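Local coordinates for excinuclease ABC, subunit A. (Deinococcus radiodurans, PDB 2VF7), which binds DNA and hydrolyses ATP as a zinc-containing UvrA-family ABC protein, probably taking part in the recognition of DNA damage, at residues R194-V206 with V228-Q240. The protein carries 1 engineered substitution. Numbering follows the deposited sequence.
Sequences RDILVTLGIDVDV and VPVYPGLTPAETQ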
loop_
_atom_site.group_PDB
_atom_site.type_symbol
_atom_site.label_atom_id
_atom_site.label_comp_id
_atom_site.label_asym_id
_atom_site.label_seq_id
_atom_site.Cartn_x
_atom_site.Cartn_y
_atom_site.Cartn_z
ATOM N N ARG A 194 -6.858 -4.574 39.030
ATOM C CA ARG A 194 -6.820 -4.637 40.476
ATOM C C ARG A 194 -7.533 -3.454 41.078
ATOM O O ARG A 194 -8.293 -3.618 42.027
ATOM C CB ARG A 194 -5.377 -4.707 40.945
ATOM C CG ARG A 194 -5.203 -4.691 42.434
ATOM C CD ARG A 194 -4.667 -3.361 42.834
ATOM N NE ARG A 194 -3.266 -3.287 42.498
ATOM C CZ ARG A 194 -2.553 -2.182 42.584
ATOM N NH1 ARG A 194 -3.137 -1.047 42.957
ATOM N NH2 ARG A 194 -1.268 -2.213 42.281
ATOM N N ASP A 195 -7.300 -2.258 40.526
ATOM C CA ASP A 195 -8.043 -1.068 40.969
ATOM C C ASP A 195 -9.503 -1.057 40.571
ATOM O O ASP A 195 -10.336 -0.417 41.251
ATOM C CB ASP A 195 -7.323 0.244 40.608
ATOM C CG ASP A 195 -6.063 0.465 41.474
ATOM O OD1 ASP A 195 -5.942 -0.202 42.530
ATOM O OD2 ASP A 195 -5.208 1.290 41.110
ATOM N N ILE A 196 -9.833 -1.775 39.496
ATOM C CA ILE A 196 -11.238 -1.967 39.134
ATOM C C ILE A 196 -11.918 -2.805 40.211
ATOM O O ILE A 196 -12.996 -2.430 40.687
ATOM C CB ILE A 196 -11.433 -2.559 37.690
ATOM C CG1 ILE A 196 -11.052 -1.521 36.645
ATOM C CG2 ILE A 196 -12.898 -3.046 37.455
ATOM C CD1 ILE A 196 -10.900 -2.090 35.316
ATOM N N LEU A 197 -11.295 -3.921 40.600
ATOM C CA LEU A 197 -11.801 -4.751 41.698
ATOM C C LEU A 197 -11.992 -4.044 43.039
ATOM O O LEU A 197 -12.917 -4.401 43.761
ATOM C CB LEU A 197 -10.959 -6.029 41.899
ATOM C CG LEU A 197 -10.787 -7.034 40.742
ATOM C CD1 LEU A 197 -10.037 -8.287 41.184
ATOM C CD2 LEU A 197 -12.141 -7.395 40.128
ATOM N N VAL A 198 -11.152 -3.062 43.399
ATOM C CA VAL A 198 -11.346 -2.368 44.693
ATOM C C VAL A 198 -12.561 -1.446 44.663
ATOM O O VAL A 198 -13.264 -1.324 45.687
ATOM C CB VAL A 198 -10.071 -1.625 45.270
ATOM C CG1 VAL A 198 -8.789 -2.438 45.027
ATOM C CG2 VAL A 198 -9.925 -0.269 44.698
ATOM N N THR A 199 -12.837 -0.839 43.497
ATOM C CA THR A 199 -14.069 -0.049 43.272
ATOM C C THR A 199 -15.296 -0.957 43.428
ATOM O O THR A 199 -16.308 -0.591 44.024
ATOM C CB THR A 199 -14.049 0.638 41.848
ATOM O OG1 THR A 199 -13.123 1.719 41.858
ATOM C CG2 THR A 199 -15.397 1.179 41.438
ATOM N N LEU A 200 -15.196 -2.160 42.887
ATOM C CA LEU A 200 -16.288 -3.108 42.968
ATOM C C LEU A 200 -16.451 -3.725 44.357
ATOM O O LEU A 200 -17.398 -4.466 44.571
ATOM C CB LEU A 200 -16.109 -4.221 41.938
ATOM C CG LEU A 200 -16.329 -3.911 40.467
ATOM C CD1 LEU A 200 -16.087 -5.189 39.699
ATOM C CD2 LEU A 200 -17.753 -3.391 40.249
ATOM N N GLY A 201 -15.537 -3.435 45.283
ATOM C CA GLY A 201 -15.675 -3.844 46.694
ATOM C C GLY A 201 -15.186 -5.256 46.986
ATOM O O GLY A 201 -15.584 -5.883 47.990
ATOM N N ILE A 202 -14.325 -5.764 46.101
ATOM C CA ILE A 202 -13.663 -7.054 46.300
ATOM C C ILE A 202 -12.360 -6.806 47.041
ATOM O O ILE A 202 -11.736 -5.768 46.847
ATOM C CB ILE A 202 -13.433 -7.775 44.936
ATOM C CG1 ILE A 202 -14.787 -8.253 44.389
ATOM C CG2 ILE A 202 -12.408 -8.949 45.066
ATOM C CD1 ILE A 202 -14.824 -8.450 42.905
ATOM N N ASP A 203 -11.969 -7.770 47.882
ATOM C CA ASP A 203 -10.789 -7.693 48.735
ATOM C C ASP A 203 -9.498 -8.142 48.015
ATOM O O ASP A 203 -9.268 -9.308 47.672
ATOM C CB ASP A 203 -11.018 -8.513 50.019
ATOM C CG ASP A 203 -10.049 -8.162 51.146
ATOM O OD1 ASP A 203 -9.051 -7.435 50.936
ATOM O OD2 ASP A 203 -10.307 -8.634 52.275
ATOM N N VAL A 204 -8.646 -7.156 47.834
ATOM C CA VAL A 204 -7.477 -7.236 47.017
ATOM C C VAL A 204 -6.217 -7.557 47.889
ATOM O O VAL A 204 -5.162 -7.923 47.372
ATOM C CB VAL A 204 -7.462 -5.894 46.216
ATOM C CG1 VAL A 204 -6.111 -5.170 46.223
ATOM C CG2 VAL A 204 -8.098 -6.084 44.824
ATOM N N ASP A 205 -6.382 -7.471 49.213
ATOM C CA ASP A 205 -5.289 -7.642 50.182
ATOM C C ASP A 205 -5.498 -8.865 51.092
ATOM O O ASP A 205 -5.079 -8.870 52.246
ATOM C CB ASP A 205 -5.116 -6.371 51.030
ATOM C CG ASP A 205 -4.901 -5.136 50.187
ATOM O OD1 ASP A 205 -3.831 -5.027 49.558
ATOM O OD2 ASP A 205 -5.805 -4.272 50.150
ATOM N N VAL A 206 -6.119 -9.903 50.534
ATOM C CA VAL A 206 -6.414 -11.172 51.227
ATOM C C VAL A 206 -5.984 -12.319 50.312
ATOM O O VAL A 206 -6.178 -12.233 49.106
ATOM C CB VAL A 206 -7.928 -11.221 51.540
ATOM C CG1 VAL A 206 -8.606 -12.477 50.984
ATOM C CG2 VAL A 206 -8.178 -11.017 53.034
ATOM N N VAL A 228 -16.471 1.185 35.365
ATOM C CA VAL A 228 -16.551 1.755 36.728
ATOM C C VAL A 228 -15.514 2.852 36.997
ATOM O O VAL A 228 -14.415 2.803 36.439
ATOM C CB VAL A 228 -16.423 0.641 37.840
ATOM C CG1 VAL A 228 -17.418 -0.485 37.595
ATOM C CG2 VAL A 228 -15.004 0.082 37.929
ATOM N N PRO A 229 -15.845 3.826 37.870
ATOM C CA PRO A 229 -14.925 4.920 38.191
ATOM C C PRO A 229 -13.684 4.418 38.886
ATOM O O PRO A 229 -13.792 3.621 39.821
ATOM C CB PRO A 229 -15.732 5.762 39.180
ATOM C CG PRO A 229 -16.745 4.805 39.772
ATOM C CD PRO A 229 -17.110 3.950 38.623
ATOM N N VAL A 230 -12.501 4.834 38.444
ATOM C CA VAL A 230 -11.317 4.364 39.172
ATOM C C VAL A 230 -10.458 5.418 39.836
ATOM O O VAL A 230 -10.342 6.524 39.344
ATOM C CB VAL A 230 -10.599 3.056 38.581
ATOM C CG1 VAL A 230 -11.022 2.717 37.148
ATOM C CG2 VAL A 230 -9.042 3.092 38.733
ATOM N N TYR A 231 -9.934 5.087 41.012
ATOM C CA TYR A 231 -9.203 6.018 41.872
ATOM C C TYR A 231 -7.852 5.403 42.240
ATOM O O TYR A 231 -7.745 4.698 43.258
ATOM C CB TYR A 231 -9.994 6.292 43.159
ATOM C CG TYR A 231 -11.419 6.775 42.971
ATOM C CD1 TYR A 231 -11.699 8.134 42.884
ATOM C CD2 TYR A 231 -12.486 5.884 42.909
ATOM C CE1 TYR A 231 -13.008 8.601 42.713
ATOM C CE2 TYR A 231 -13.802 6.346 42.735
ATOM C CZ TYR A 231 -14.045 7.705 42.643
ATOM O OH TYR A 231 -15.327 8.199 42.503
ATOM N N PRO A 232 -6.828 5.646 41.391
ATOM C CA PRO A 232 -5.443 5.243 41.625
ATOM C C PRO A 232 -4.810 5.814 42.918
ATOM O O PRO A 232 -5.021 6.981 43.257
ATOM C CB PRO A 232 -4.715 5.785 40.393
ATOM C CG PRO A 232 -5.768 5.900 39.341
ATOM C CD PRO A 232 -6.971 6.347 40.096
ATOM N N GLY A 233 -4.028 4.986 43.621
ATOM C CA GLY A 233 -3.239 5.447 44.770
ATOM C C GLY A 233 -4.063 5.620 46.033
ATOM O O GLY A 233 -3.522 5.969 47.078
ATOM N N LEU A 234 -5.372 5.385 45.946
ATOM C CA LEU A 234 -6.197 5.334 47.144
ATOM C C LEU A 234 -6.198 3.934 47.754
ATOM O O LEU A 234 -6.124 2.913 47.057
ATOM C CB LEU A 234 -7.641 5.805 46.899
ATOM C CG LEU A 234 -7.958 7.228 46.400
ATOM C CD1 LEU A 234 -9.465 7.501 46.506
ATOM C CD2 LEU A 234 -7.190 8.267 47.181
ATOM N N THR A 235 -6.286 3.921 49.074
ATOM C CA THR A 235 -6.480 2.726 49.853
ATOM C C THR A 235 -7.937 2.275 49.686
ATOM O O THR A 235 -8.808 3.108 49.375
ATOM C CB THR A 235 -6.090 3.020 51.334
ATOM O OG1 THR A 235 -5.534 1.844 51.936
ATOM C CG2 THR A 235 -7.268 3.517 52.157
ATOM N N PRO A 236 -8.215 0.958 49.842
ATOM C CA PRO A 236 -9.589 0.458 49.791
ATOM C C PRO A 236 -10.606 1.293 50.586
ATOM O O PRO A 236 -11.656 1.674 50.044
ATOM C CB PRO A 236 -9.457 -0.952 50.392
ATOM C CG PRO A 236 -8.131 -1.381 49.987
ATOM C CD PRO A 236 -7.261 -0.151 50.047
ATOM N N ALA A 237 -10.310 1.564 51.858
ATOM C CA ALA A 237 -11.223 2.335 52.702
ATOM C C ALA A 237 -11.436 3.744 52.157
ATOM O O ALA A 237 -12.555 4.245 52.186
ATOM C CB ALA A 237 -10.742 2.383 54.144
ATOM N N GLU A 238 -10.385 4.376 51.645
ATOM C CA GLU A 238 -10.552 5.743 51.155
ATOM C C GLU A 238 -11.128 5.819 49.744
ATOM O O GLU A 238 -11.608 6.863 49.343
ATOM C CB GLU A 238 -9.312 6.618 51.382
ATOM C CG GLU A 238 -8.134 6.407 50.475
ATOM C CD GLU A 238 -6.807 6.881 51.100
ATOM O OE1 GLU A 238 -6.819 7.426 52.221
ATOM O OE2 GLU A 238 -5.747 6.693 50.477
ATOM N N THR A 239 -11.109 4.697 49.025
ATOM C CA THR A 239 -11.879 4.497 47.783
ATOM C C THR A 239 -13.387 4.430 48.039
ATOM O O THR A 239 -14.187 4.969 47.267
ATOM C CB THR A 239 -11.440 3.216 47.022
ATOM O OG1 THR A 239 -10.059 3.322 46.647
ATOM C CG2 THR A 239 -12.287 2.992 45.751
ATOM N N GLN A 240 -13.788 3.779 49.123
ATOM C CA GLN A 240 -15.212 3.670 49.441
ATOM C C GLN A 240 -15.807 4.982 49.908
ATOM O O GLN A 240 -17.021 5.202 49.763
ATOM C CB GLN A 240 -15.474 2.584 50.484
ATOM C CG GLN A 240 -15.137 1.173 50.021
ATOM C CD GLN A 240 -15.914 0.741 48.779
ATOM O OE1 GLN A 240 -17.035 1.186 48.540
ATOM N NE2 GLN A 240 -15.307 -0.127 47.982
HETATM O O HOH W 1 -10.465 2.104 42.036
#
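In the UvrA DNA-binding domain, the last turns of helix 187-199 pack against the strand-turn-helix unit formed by strand 227-230 and helix 236-245, with Thr199 joined to Pro229 at the centre. The Thr199 hydroxyl OG1 donates to Pro229 O at 2.9 Å, nearly in line with the carbonyl (C=O...O angle 161°). With OG1 set beside its own backbone N (chi1 -73°), CG2 swings anti to that N and lies 3.7 Å from Val228 CG2, the two side chains lying alongside but pointing opposite ways. A water bridges the helix and the strand end: it donates to Thr199 OG1 at 2.7 Å and to Asp195 O, and accepts from Tyr231 N. A valine in place of Thr199 would probably leave Pro229 O without its donor and the water short of one acceptor. Methyl groups pack beside this bond. Val228 CG2 also meets Ile196 CG2 at 3.8 Å, while its CG1 faces Leu200 CD2; Val230 CG2 rests on Asp195 CB. The Asp195 carboxylate turns to the neighbouring Arg194, whose NH1 forms a salt bridge to OD1 at 3.0 Å from above the carboxylate plane. On the other flank, Val198 CG2 lies athwart the Thr239 side chain, 4.1 Å from its OG1. Beyond the Schellman motif at Gly201, Asp205 OD2 touches Pro236 CG at 3.7 Å, and its carboxylate is held by a salt bridge with Arg177. Tyr231 OH bonds to Met247 O, just past helix 236-245. Helix segment 194-199 runs at 113° to strand segment 228-230: a helix laid across the antiparallel strand pair 227-230 and 251-254, with a second helix in the connection between the strands, within the UvrA DNA-binding domain.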